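PDB 7A27: SmhA from Serratia marcescens, which is one component of the tripartite alpha-pore forming toxin Smh, captured here in its soluble form, and probably joins its partner proteins in assembling a membrane pore. Local coordinates for residues S23-N28 with A354-N359; M17-S22 with A186-G191; Q29-L34 with S234-I239; L197-V202 with N360-V365; A74-L79 with Q127-Q132. All blocks are in the same frame, centred on the assembly; numbering follows the deposited sequence.

How the interactions relate
Interactions 2, 1 and 3 follow one another along helix 14-37, which is the common partner of all three. Interactions 1 and 2 have centres 9 Å apart and share a packed zone where L26 meets F188. Interactions 3 and 4 lie closer still, with centres 5 Å apart, and both use the two-stranded sheet. Interaction 5 stands apart, 27 Å from interaction 4 between centres, but L76 and I77 pack on A25 and Y356 of interaction 1, respectively. N359, a calcium ligand in a structure of this protein, belongs to interaction 1. No calcium is bound to this chain. The side chain of S30 in interaction 3 comes within about 3 Å of that of N359.

Interaction 1: residues S23-N28 with A354-N359; sequences SQALLN and ANYAGN
L26 and Y356 mark the point where the two backbones come closest, with their CA atoms 6.5 Å apart. Both segments are helical here, and N359 is the first residue to leave the helix 325-358. The helix axes approach to 10.3 Å and run nearly parallel, 13° apart. The contact is buried and mostly apolar. L26 carries most of it. Its CG lies anti to the carbonyl carbon (chi1 -73°), which sends CD2 across the gap. CD2 sits over one face of the Y356 ring, 4.1 Å from the ring centroid and offset toward the rim. This is a CH-pi contact. The two side chains cross at about a right angle. L26 CD2 also touches N355 CB at 4.0 Å. A25 meets the same ring differently. Its CB lies in the ring plane at the edge, 3.8 Å from Y356 CE1. L26 thus covers part of one face, and the preceding residue, A25, sits at the edge. The Y356 hydroxyl is hydrogen-bonded to Y80 OH, and the Y80 ring packs edge-to-face with that of Y356. N359 points its amide at helix 14-37, and its ND2 lies 2.8 Å from L26 O. ND2 makes weak hydrogen bonds to Q29 OE1 and S30 OG. N359 binds calcium in a structure of this protein, though not in this chain. N355 turns its amide to G193 and V195 in the loop before strand 198-206. Helix 48-96 packs on A25 and Y356, and F188 of helix 160-188 lies against L26.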
# COMPACT_ATOMS: atom_id res chain seq x y z
N SER A 23 -4.50 1.15 2.32
CA SER A 23 -3.68 1.86 3.33
C SER A 23 -2.18 1.66 3.08
O SER A 23 -1.44 2.65 3.14
CB SER A 23 -4.05 1.41 4.71
OG SER A 23 -3.13 1.94 5.65
N GLN A 24 -1.73 0.44 2.84
CA GLN A 24 -0.29 0.13 2.69
C GLN A 24 0.12 0.33 1.23
O GLN A 24 1.15 0.96 1.01
CB GLN A 24 0.02 -1.27 3.20
CG GLN A 24 -0.39 -1.52 4.65
CD GLN A 24 0.32 -0.70 5.70
OE1 GLN A 24 1.28 0.04 5.44
NE2 GLN A 24 -0.14 -0.82 6.93
N ALA A 25 -0.65 -0.16 0.27
CA ALA A 25 -0.35 -0.04 -1.18
C ALA A 25 -0.23 1.42 -1.57
O ALA A 25 0.71 1.73 -2.29
CB ALA A 25 -1.39 -0.74 -2.03
N LEU A 26 -1.14 2.30 -1.13
CA LEU A 26 -1.09 3.75 -1.45
C LEU A 26 0.19 4.34 -0.88
O LEU A 26 0.85 5.09 -1.59
CB LEU A 26 -2.30 4.48 -0.87
CG LEU A 26 -3.63 4.24 -1.56
CD1 LEU A 26 -4.77 4.79 -0.73
CD2 LEU A 26 -3.65 4.84 -2.95
N LEU A 27 0.49 4.05 0.37
CA LEU A 27 1.72 4.55 1.03
C LEU A 27 2.93 4.01 0.26
O LEU A 27 3.83 4.79 -0.04
CB LEU A 27 1.73 4.14 2.51
CG LEU A 27 2.92 4.65 3.30
CD1 LEU A 27 3.05 6.14 3.20
CD2 LEU A 27 2.81 4.28 4.76
N ASN A 28 2.93 2.74 -0.13
CA ASN A 28 4.07 2.10 -0.83
C ASN A 28 4.23 2.75 -2.22
O ASN A 28 5.34 2.74 -2.77
CB ASN A 28 3.91 0.58 -0.93
CG ASN A 28 5.25 -0.14 -1.03
OD1 ASN A 28 6.29 0.40 -0.64
ND2 ASN A 28 5.22 -1.37 -1.52
N ALA A 354 -9.74 6.01 -7.52
CA ALA A 354 -9.48 7.45 -7.73
C ALA A 354 -8.18 7.82 -7.00
O ALA A 354 -7.39 8.58 -7.56
CB ALA A 354 -10.64 8.29 -7.25
N ASN A 355 -7.98 7.27 -5.81
CA ASN A 355 -6.76 7.51 -4.99
C ASN A 355 -5.54 6.90 -5.68
O ASN A 355 -4.52 7.60 -5.77
CB ASN A 355 -6.93 7.01 -3.55
CG ASN A 355 -7.60 8.00 -2.62
OD1 ASN A 355 -7.50 9.21 -2.81
ND2 ASN A 355 -8.24 7.50 -1.57
N TYR A 356 -5.62 5.65 -6.15
CA TYR A 356 -4.48 5.00 -6.85
C TYR A 356 -4.12 5.80 -8.10
O TYR A 356 -2.94 5.80 -8.47
CB TYR A 356 -4.79 3.55 -7.25
CG TYR A 356 -4.71 2.53 -6.14
CD1 TYR A 356 -3.50 2.20 -5.55
CD2 TYR A 356 -5.83 1.83 -5.73
CE1 TYR A 356 -3.41 1.25 -4.55
CE2 TYR A 356 -5.76 0.89 -4.72
CZ TYR A 356 -4.55 0.58 -4.13
OH TYR A 356 -4.54 -0.37 -3.16
N ALA A 357 -5.10 6.46 -8.73
CA ALA A 357 -4.87 7.29 -9.93
C ALA A 357 -4.16 8.58 -9.51
O ALA A 357 -3.10 8.87 -10.09
CB ALA A 357 -6.16 7.59 -10.66
N GLY A 358 -4.71 9.30 -8.52
CA GLY A 358 -4.24 10.62 -8.05
C GLY A 358 -2.90 10.55 -7.36
O GLY A 358 -2.05 11.43 -7.62
N ASN A 359 -2.70 9.50 -6.56
CA ASN A 359 -1.47 9.29 -5.74
C ASN A 359 -0.33 8.73 -6.60
O ASN A 359 0.68 8.32 -5.98
CB ASN A 359 -1.75 8.35 -4.56
CG ASN A 359 -0.66 8.37 -3.51
OD1 ASN A 359 -0.09 9.43 -3.22
ND2 ASN A 359 -0.37 7.22 -2.94

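Interaction 2: residues M17-S22 with A186-G191; sequences MHISIS and AGFKAG
F188 packs against I19 and S22 where helix 160-188 meets helix 14-37 in the helical bundle. The chain leaves helix 160-188 at K189 with positive phi, and G191 N bonds back to F188 O at 3.0 Å. F188 CB points toward helix 14-37, and CG is anti to the backbone N (chi1 -180°). This turns the ring toward I19 and S22. Further along, the ring divides its contacts between these two residues, one helical turn apart. CE1 meets S22 CB at 3.9 Å. CE2, on the other branch, meets I19 CG2 at 3.8 Å. CZ, at the tip, lies 3.4 Å from the carbonyl oxygen of I19, which approaches the ring obliquely. The same CG2 of I19 also touches A190 O at 3.8 Å, so this methyl touches both the ring and the turn after the helix. Over one face of the F188 ring lies its own turn, with G191 N 3.4 Å above the plane and offset toward the rim. The hydroxyl of S22 leads away from the ring. Its OG is hydrogen-bonded to Y80 OH of helix 48-96.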
# COMPACT_ATOMS: atom_id res chain seq x y z
N MET A 17 -11.26 -5.28 4.31
CA MET A 17 -10.05 -5.97 3.80
C MET A 17 -9.43 -5.14 2.68
O MET A 17 -8.21 -5.03 2.68
CB MET A 17 -10.38 -7.38 3.32
CG MET A 17 -9.16 -8.25 3.13
SD MET A 17 -9.51 -9.92 3.56
CE MET A 17 -9.52 -9.77 5.34
N HIS A 18 -10.23 -4.56 1.78
CA HIS A 18 -9.74 -3.72 0.65
C HIS A 18 -9.19 -2.41 1.21
O HIS A 18 -8.13 -1.96 0.73
CB HIS A 18 -10.83 -3.48 -0.42
CG HIS A 18 -10.96 -4.56 -1.44
ND1 HIS A 18 -11.83 -5.61 -1.30
CD2 HIS A 18 -10.35 -4.76 -2.63
CE1 HIS A 18 -11.74 -6.40 -2.36
NE2 HIS A 18 -10.87 -5.89 -3.21
N ILE A 19 -9.84 -1.82 2.21
CA ILE A 19 -9.38 -0.58 2.88
C ILE A 19 -8.00 -0.83 3.54
O ILE A 19 -7.11 -0.01 3.36
CB ILE A 19 -10.46 -0.07 3.86
CG1 ILE A 19 -11.70 0.40 3.09
CG2 ILE A 19 -9.92 0.99 4.79
CD1 ILE A 19 -12.88 0.79 3.96
N SER A 20 -7.81 -1.96 4.24
CA SER A 20 -6.52 -2.25 4.91
C SER A 20 -5.43 -2.47 3.85
O SER A 20 -4.25 -2.21 4.16
CB SER A 20 -6.59 -3.39 5.90
OG SER A 20 -6.59 -4.65 5.24
N ILE A 21 -5.80 -2.91 2.63
CA ILE A 21 -4.83 -3.09 1.50
C ILE A 21 -4.49 -1.70 0.97
O ILE A 21 -3.28 -1.40 0.90
CB ILE A 21 -5.36 -4.00 0.39
CG1 ILE A 21 -5.47 -5.45 0.89
CG2 ILE A 21 -4.46 -3.90 -0.84
CD1 ILE A 21 -6.21 -6.39 -0.05
N SER A 22 -5.50 -0.90 0.61
CA SER A 22 -5.32 0.48 0.09
C SER A 22 -4.30 1.21 1.00
O SER A 22 -3.34 1.78 0.48
CB SER A 22 -6.65 1.22 0.02
OG SER A 22 -7.56 0.63 -0.90
N ALA A 186 -4.07 9.89 8.78
CA ALA A 186 -4.96 11.06 8.88
C ALA A 186 -5.45 11.47 7.49
O ALA A 186 -6.65 11.78 7.37
CB ALA A 186 -4.23 12.19 9.55
N GLY A 187 -4.57 11.46 6.48
CA GLY A 187 -4.93 11.77 5.09
C GLY A 187 -5.90 10.74 4.51
O GLY A 187 -6.88 11.11 3.82
N PHE A 188 -5.69 9.47 4.86
CA PHE A 188 -6.44 8.30 4.35
C PHE A 188 -7.87 8.21 4.92
O PHE A 188 -8.71 7.57 4.28
CB PHE A 188 -5.59 7.05 4.62
CG PHE A 188 -6.20 5.76 4.16
CD1 PHE A 188 -6.36 5.50 2.81
CD2 PHE A 188 -6.60 4.79 5.07
CE1 PHE A 188 -6.92 4.31 2.38
CE2 PHE A 188 -7.14 3.60 4.64
CZ PHE A 188 -7.30 3.36 3.30
N LYS A 189 -8.12 8.76 6.10
CA LYS A 189 -9.44 8.80 6.77
C LYS A 189 -10.16 7.45 6.69
O LYS A 189 -11.38 7.45 6.38
CB LYS A 189 -10.36 9.85 6.12
CG LYS A 189 -9.89 11.30 6.13
CD LYS A 189 -11.12 12.17 5.81
CE LYS A 189 -10.99 13.63 6.18
NZ LYS A 189 -9.71 14.14 5.67
N ALA A 190 -9.46 6.35 7.00
CA ALA A 190 -9.98 4.96 7.05
C ALA A 190 -10.77 4.62 5.77
O ALA A 190 -11.87 4.03 5.90
CB ALA A 190 -10.83 4.75 8.28
N GLY A 191 -10.23 5.00 4.61
CA GLY A 191 -10.77 4.64 3.28
C GLY A 191 -11.57 5.73 2.61
O GLY A 191 -11.67 5.70 1.36

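Interaction 3: residues Q29-L34 with S234-I239; sequences QSYSNL and SGIQAI
L34 and I236 cross obliquely at the centre of this contact, and Y31 meets I236 at about a right angle. I236 is the wedge between them. It lies on strand 230-237, and its CB points toward helix 14-37. Its CG1 is anti to the carbonyl carbon (chi1 -57°), which aims the longer branch into the notch between Y31 and L34, three residues apart on the helix. CG1 touches L34 CD2 at 4.0 Å. The same CG1 lies 4.0 Å from Y31 CE1, at the edge of the tyrosine ring and near its plane. I236 CD1 goes further in, to 4.0 Å from L34 CB. It also approaches the helix backbone, 4.1 Å from S30 O. L34 divides its two methyls along the strand. With CG anti to the backbone N (chi1 -177°), the two methyls are delivered to the strand. CD2 packs on I236. CD1 reaches S234, lying 3.8 Å from S234 O and 4.1 Å from S234 CB. Apolar side chains pack on each other and on backbone atoms. The segments run at 151° to one another, with axes 9.1 Å apart at their closest. The contact packs the two-stranded antiparallel sheet onto helix 14-37. At its edge, S30 OG makes a weak hydrogen bond to N359 ND2 of the calcium site. G235 and Q237 make backbone hydrogen bonds to S200 and G198 of strand 198-206. I180 of helix 160-188 touches both Y31 and I236. L286 and T290 of helix 272-299 also pack on Y31, and L197 lies against I236.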
# COMPACT_ATOMS: atom_id res chain seq x y z
N GLN A 29 3.14 3.29 -2.76
CA GLN A 29 3.13 4.01 -4.06
C GLN A 29 4.00 5.27 -3.86
O GLN A 29 4.85 5.54 -4.74
CB GLN A 29 1.67 4.29 -4.44
CG GLN A 29 1.43 4.75 -5.86
CD GLN A 29 -0.05 4.90 -6.18
OE1 GLN A 29 -0.91 4.91 -5.31
NE2 GLN A 29 -0.37 5.02 -7.46
N SER A 30 3.81 5.96 -2.72
CA SER A 30 4.52 7.21 -2.36
C SER A 30 5.99 6.89 -2.05
O SER A 30 6.84 7.67 -2.45
CB SER A 30 3.85 7.94 -1.21
OG SER A 30 2.52 8.31 -1.51
N TYR A 31 6.28 5.78 -1.38
CA TYR A 31 7.67 5.35 -1.07
C TYR A 31 8.38 4.94 -2.35
O TYR A 31 9.59 5.12 -2.41
CB TYR A 31 7.72 4.26 -0.00
CG TYR A 31 7.35 4.70 1.39
CD1 TYR A 31 7.71 5.95 1.87
CD2 TYR A 31 6.72 3.84 2.27
CE1 TYR A 31 7.38 6.35 3.16
CE2 TYR A 31 6.40 4.21 3.56
CZ TYR A 31 6.73 5.48 4.00
OH TYR A 31 6.42 5.86 5.25
N SER A 32 7.67 4.43 -3.35
CA SER A 32 8.25 4.14 -4.69
C SER A 32 8.62 5.46 -5.35
O SER A 32 9.73 5.55 -5.89
CB SER A 32 7.32 3.35 -5.56
OG SER A 32 7.01 2.13 -4.94
N ASN A 33 7.72 6.45 -5.30
CA ASN A 33 7.96 7.77 -5.92
C ASN A 33 9.16 8.44 -5.24
O ASN A 33 9.91 9.15 -5.94
CB ASN A 33 6.72 8.67 -5.85
CG ASN A 33 5.69 8.33 -6.89
OD1 ASN A 33 6.02 8.07 -8.06
ND2 ASN A 33 4.42 8.37 -6.48
N LEU A 34 9.34 8.22 -3.94
CA LEU A 34 10.45 8.83 -3.18
C LEU A 34 11.77 8.23 -3.68
O LEU A 34 12.69 8.99 -3.93
CB LEU A 34 10.24 8.60 -1.68
CG LEU A 34 11.29 9.23 -0.77
CD1 LEU A 34 11.21 10.75 -0.79
CD2 LEU A 34 11.13 8.74 0.64
N SER A 234 16.06 13.54 -0.30
CA SER A 234 14.61 13.80 -0.49
C SER A 234 13.86 13.08 0.64
O SER A 234 14.28 11.97 1.04
CB SER A 234 14.14 13.36 -1.86
OG SER A 234 14.90 13.99 -2.90
N GLY A 235 12.82 13.72 1.17
CA GLY A 235 11.99 13.14 2.23
C GLY A 235 10.53 13.45 1.98
O GLY A 235 10.25 14.52 1.37
N ILE A 236 9.64 12.55 2.42
CA ILE A 236 8.15 12.74 2.33
C ILE A 236 7.80 13.97 3.17
O ILE A 236 8.53 14.23 4.16
CB ILE A 236 7.37 11.52 2.85
CG1 ILE A 236 7.72 10.22 2.12
CG2 ILE A 236 5.87 11.79 2.80
CD1 ILE A 236 7.40 10.23 0.65
N GLN A 237 6.74 14.69 2.79
CA GLN A 237 6.23 15.86 3.54
C GLN A 237 4.70 15.83 3.48
O GLN A 237 4.15 15.22 2.56
CB GLN A 237 6.76 17.15 2.94
CG GLN A 237 7.19 18.15 4.00
CD GLN A 237 8.58 17.90 4.55
OE1 GLN A 237 9.53 17.57 3.84
NE2 GLN A 237 8.72 18.27 5.82
N ALA A 238 4.04 16.44 4.45
CA ALA A 238 2.57 16.57 4.42
C ALA A 238 2.27 17.67 3.40
O ALA A 238 3.16 18.54 3.21
CB ALA A 238 2.04 16.90 5.79
N ILE A 239 1.09 17.64 2.78
CA ILE A 239 0.69 18.69 1.80
C ILE A 239 0.47 20.04 2.49
O ILE A 239 0.94 21.03 1.91
CB ILE A 239 -0.50 18.21 0.95
CG1 ILE A 239 -0.03 17.07 0.05
CG2 ILE A 239 -1.12 19.32 0.12
CD1 ILE A 239 1.02 17.45 -0.98

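Interaction 4: residues L197-V202 with N360-V365; sequences LGQSIV and NILPEV
Q199 reaches L362 because its CG is turned between the backbone N and the carbonyl carbon (chi1 60°) and the chain runs extended beyond. This brings the amide to the backbone of the tail after helix 325-358. Q199 NE2 gives a nearly straight hydrogen bond to L362 O, 2.9 Å long at 168°. The acceptor lies in the amide plane, and the donor lies in the carbonyl plane. NE2 is also hydrogen-bonded to S37 OG, so the amide is held from two places. With CG anti to the backbone N (chi1 -171°), L362 sets CD2 3.9 Å from Q199 CB and CD1 4.0 Å from L197 CB. The backbones form a single beta bridge between Q199 and E364. V365 N donates to Q199 O at 3.1 Å, and Q199 N makes a weak bond to P363 O at 3.1 Å. The tail thus attaches to strand 198-206, which pairs antiparallel with strand 230-237 through backbone hydrogen bonds of G198, S200 and V202. E364 CA adds a C-H contact to Q199 O at 3.4 Å. V365 CG2 lies 3.5 Å from Q199 O. S200 OG turns to Q237 OE1 of the paired strand.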
# COMPACT_ATOMS: atom_id res chain seq x y z
N LEU A 197 0.51 12.92 -0.55
CA LEU A 197 1.76 13.17 0.22
C LEU A 197 2.71 13.92 -0.70
O LEU A 197 2.65 13.69 -1.91
CB LEU A 197 2.35 11.84 0.67
CG LEU A 197 1.66 11.15 1.85
CD1 LEU A 197 2.44 9.92 2.29
CD2 LEU A 197 1.49 12.12 3.01
N GLY A 198 3.54 14.82 -0.18
CA GLY A 198 4.49 15.61 -0.98
C GLY A 198 5.91 15.14 -0.75
O GLY A 198 6.09 14.06 -0.16
N GLN A 199 6.89 15.95 -1.17
CA GLN A 199 8.34 15.69 -0.97
C GLN A 199 9.10 17.01 -1.07
O GLN A 199 8.55 17.98 -1.63
CB GLN A 199 8.87 14.72 -2.02
CG GLN A 199 8.73 15.18 -3.47
CD GLN A 199 9.54 14.31 -4.40
OE1 GLN A 199 10.76 14.15 -4.24
NE2 GLN A 199 8.87 13.71 -5.38
N SER A 200 10.31 17.04 -0.53
CA SER A 200 11.24 18.21 -0.57
C SER A 200 12.62 17.74 -0.13
O SER A 200 12.73 16.60 0.42
CB SER A 200 10.76 19.34 0.30
OG SER A 200 10.91 19.04 1.68
N ILE A 201 13.66 18.53 -0.40
CA ILE A 201 15.01 18.22 0.12
C ILE A 201 14.94 18.51 1.63
O ILE A 201 14.34 19.55 2.00
CB ILE A 201 16.10 19.04 -0.59
CG1 ILE A 201 16.01 18.93 -2.12
CG2 ILE A 201 17.48 18.69 -0.02
CD1 ILE A 201 16.05 17.53 -2.66
N VAL A 202 15.43 17.60 2.48
CA VAL A 202 15.33 17.72 3.97
C VAL A 202 16.72 17.77 4.61
O VAL A 202 16.84 18.32 5.73
CB VAL A 202 14.51 16.56 4.53
CG1 VAL A 202 13.08 16.59 4.01
CG2 VAL A 202 15.15 15.21 4.23
N ASN A 360 -0.43 8.77 -7.94
CA ASN A 360 0.63 8.27 -8.84
C ASN A 360 1.78 9.28 -8.89
O ASN A 360 2.88 8.88 -9.29
CB ASN A 360 0.16 7.99 -10.27
CG ASN A 360 1.24 7.28 -11.08
OD1 ASN A 360 1.78 6.26 -10.65
ND2 ASN A 360 1.58 7.82 -12.23
N ILE A 361 1.52 10.53 -8.51
CA ILE A 361 2.53 11.63 -8.52
C ILE A 361 2.76 12.09 -7.07
O ILE A 361 1.78 12.16 -6.31
CB ILE A 361 2.11 12.77 -9.47
CG1 ILE A 361 3.19 13.85 -9.56
CG2 ILE A 361 0.76 13.35 -9.09
CD1 ILE A 361 4.58 13.37 -10.01
N LEU A 362 4.02 12.36 -6.70
CA LEU A 362 4.46 12.84 -5.36
C LEU A 362 4.95 14.27 -5.52
O LEU A 362 6.14 14.51 -5.69
CB LEU A 362 5.58 11.92 -4.85
CG LEU A 362 6.01 12.11 -3.40
CD1 LEU A 362 4.89 11.72 -2.46
CD2 LEU A 362 7.28 11.29 -3.11
N PRO A 363 4.03 15.26 -5.48
CA PRO A 363 4.38 16.66 -5.76
C PRO A 363 5.43 17.31 -4.84
O PRO A 363 5.53 16.89 -3.74
CB PRO A 363 3.04 17.38 -5.59
CG PRO A 363 2.19 16.47 -4.74
CD PRO A 363 2.59 15.08 -5.18
N GLU A 364 6.14 18.33 -5.32
CA GLU A 364 7.09 19.14 -4.51
C GLU A 364 6.28 20.03 -3.56
O GLU A 364 5.14 20.40 -3.92
CB GLU A 364 7.96 20.05 -5.39
CG GLU A 364 8.81 19.31 -6.42
CD GLU A 364 10.02 18.57 -5.88
OE1 GLU A 364 10.53 18.95 -4.79
OE2 GLU A 364 10.46 17.61 -6.56
N VAL A 365 6.82 20.38 -2.38
CA VAL A 365 6.15 21.34 -1.44
C VAL A 365 7.15 22.40 -1.01
O VAL A 365 8.31 22.06 -0.83
CB VAL A 365 5.43 20.67 -0.26
CG1 VAL A 365 4.17 19.96 -0.74
CG2 VAL A 365 6.35 19.73 0.48

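Interaction 5: residues A74-L79 with Q127-Q132; sequences AELIGL and QAVHTQ
V129 fits against L79 and E75 in an antiparallel helix pair of the bundle, formed by helices 48-96 and 104-155. The axes of the two short segments pass 10.5 Å apart at 156°. Along helix 104-155, Q127 comes first; its carbonyl serves its own helix, not the contact. Q127 O accepts from T131 N one turn later and also from T131 OG1, which lies above the carbonyl plane. V129 follows and is the centre of the contact. Its CB points toward helix 48-96, and CG1 lies anti to the backbone N (chi1 168°), which leaves CG2 facing L79. CG2 meets L79 CD1 at 3.8 Å, and these two side chains reach toward each other tip to tip. CG1 makes a looser contact with L76 CD2 at 4.5 Å. H130 faces away, and its NE2 makes a weak hydrogen bond to E295 of helix 272-299. Q132 comes last, at the more exposed margin. Its chain is extended and crosses that of E75 at about a right angle. E75 bends at chi2 (-87°), which folds its carboxylate along V129. E75 OE2 rests 3.9 Å from V129 CG2.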
# COMPACT_ATOMS: atom_id res chain seq x y z
N ALA A 74 -1.37 -1.58 -11.11
CA ALA A 74 -2.35 -1.94 -12.17
C ALA A 74 -2.97 -3.29 -11.82
O ALA A 74 -4.21 -3.41 -11.92
CB ALA A 74 -1.70 -1.93 -13.53
N GLU A 75 -2.15 -4.26 -11.41
CA GLU A 75 -2.62 -5.60 -10.98
C GLU A 75 -3.69 -5.41 -9.88
O GLU A 75 -4.75 -6.04 -10.00
CB GLU A 75 -1.47 -6.48 -10.47
CG GLU A 75 -0.42 -6.87 -11.49
CD GLU A 75 -0.70 -8.12 -12.32
OE1 GLU A 75 -0.60 -8.02 -13.57
OE2 GLU A 75 -0.93 -9.20 -11.71
N LEU A 76 -3.44 -4.55 -8.88
CA LEU A 76 -4.38 -4.29 -7.76
C LEU A 76 -5.66 -3.61 -8.28
O LEU A 76 -6.76 -4.06 -7.92
CB LEU A 76 -3.71 -3.41 -6.70
CG LEU A 76 -2.64 -4.10 -5.87
CD1 LEU A 76 -1.80 -3.11 -5.06
CD2 LEU A 76 -3.29 -5.11 -4.94
N ILE A 77 -5.53 -2.55 -9.08
CA ILE A 77 -6.71 -1.83 -9.62
C ILE A 77 -7.61 -2.86 -10.32
O ILE A 77 -8.85 -2.71 -10.27
CB ILE A 77 -6.30 -0.67 -10.55
CG1 ILE A 77 -5.51 0.39 -9.78
CG2 ILE A 77 -7.54 -0.08 -11.22
CD1 ILE A 77 -5.07 1.57 -10.65
N GLY A 78 -7.00 -3.87 -10.93
CA GLY A 78 -7.71 -4.99 -11.57
C GLY A 78 -8.60 -5.73 -10.59
O GLY A 78 -9.76 -5.95 -10.92
N LEU A 79 -8.07 -6.10 -9.42
CA LEU A 79 -8.82 -6.85 -8.38
C LEU A 79 -9.95 -5.99 -7.80
O LEU A 79 -10.99 -6.56 -7.42
CB LEU A 79 -7.91 -7.27 -7.23
CG LEU A 79 -6.89 -8.35 -7.55
CD1 LEU A 79 -6.06 -8.66 -6.31
CD2 LEU A 79 -7.53 -9.61 -8.12
N GLN A 127 -5.48 -14.77 -5.78
CA GLN A 127 -4.35 -15.67 -5.46
C GLN A 127 -3.18 -15.35 -6.40
O GLN A 127 -2.05 -15.22 -5.90
CB GLN A 127 -4.69 -17.15 -5.59
CG GLN A 127 -3.68 -18.07 -4.90
CD GLN A 127 -3.72 -17.92 -3.40
OE1 GLN A 127 -4.75 -18.09 -2.76
NE2 GLN A 127 -2.57 -17.60 -2.83
N ALA A 128 -3.45 -15.19 -7.69
CA ALA A 128 -2.42 -14.93 -8.73
C ALA A 128 -1.61 -13.69 -8.36
O ALA A 128 -0.37 -13.72 -8.48
CB ALA A 128 -3.06 -14.79 -10.09
N VAL A 129 -2.29 -12.63 -7.95
CA VAL A 129 -1.65 -11.35 -7.56
C VAL A 129 -0.82 -11.56 -6.28
O VAL A 129 0.31 -11.05 -6.22
CB VAL A 129 -2.69 -10.23 -7.38
CG1 VAL A 129 -2.08 -9.02 -6.71
CG2 VAL A 129 -3.33 -9.84 -8.70
N HIS A 130 -1.36 -12.27 -5.29
CA HIS A 130 -0.64 -12.52 -4.01
C HIS A 130 0.65 -13.31 -4.28
O HIS A 130 1.67 -13.00 -3.65
CB HIS A 130 -1.50 -13.27 -3.00
CG HIS A 130 -0.75 -13.54 -1.73
ND1 HIS A 130 -0.16 -14.76 -1.46
CD2 HIS A 130 -0.44 -12.73 -0.71
CE1 HIS A 130 0.43 -14.70 -0.29
NE2 HIS A 130 0.28 -13.46 0.20
N THR A 131 0.60 -14.30 -5.17
CA THR A 131 1.77 -15.14 -5.47
C THR A 131 2.88 -14.26 -6.05
O THR A 131 4.05 -14.53 -5.71
CB THR A 131 1.38 -16.33 -6.34
OG1 THR A 131 0.35 -17.05 -5.65
CG2 THR A 131 2.55 -17.24 -6.62
N GLN A 132 2.55 -13.24 -6.86
CA GLN A 132 3.57 -12.31 -7.43
C GLN A 132 4.16 -11.45 -6.30
O GLN A 132 5.38 -11.27 -6.27
CB GLN A 132 2.99 -11.44 -8.54
CG GLN A 132 3.02 -12.08 -9.92
CD GLN A 132 2.44 -11.16 -10.97
OE1 GLN A 132 2.25 -9.96 -10.76
NE2 GLN A 132 2.18 -11.72 -12.15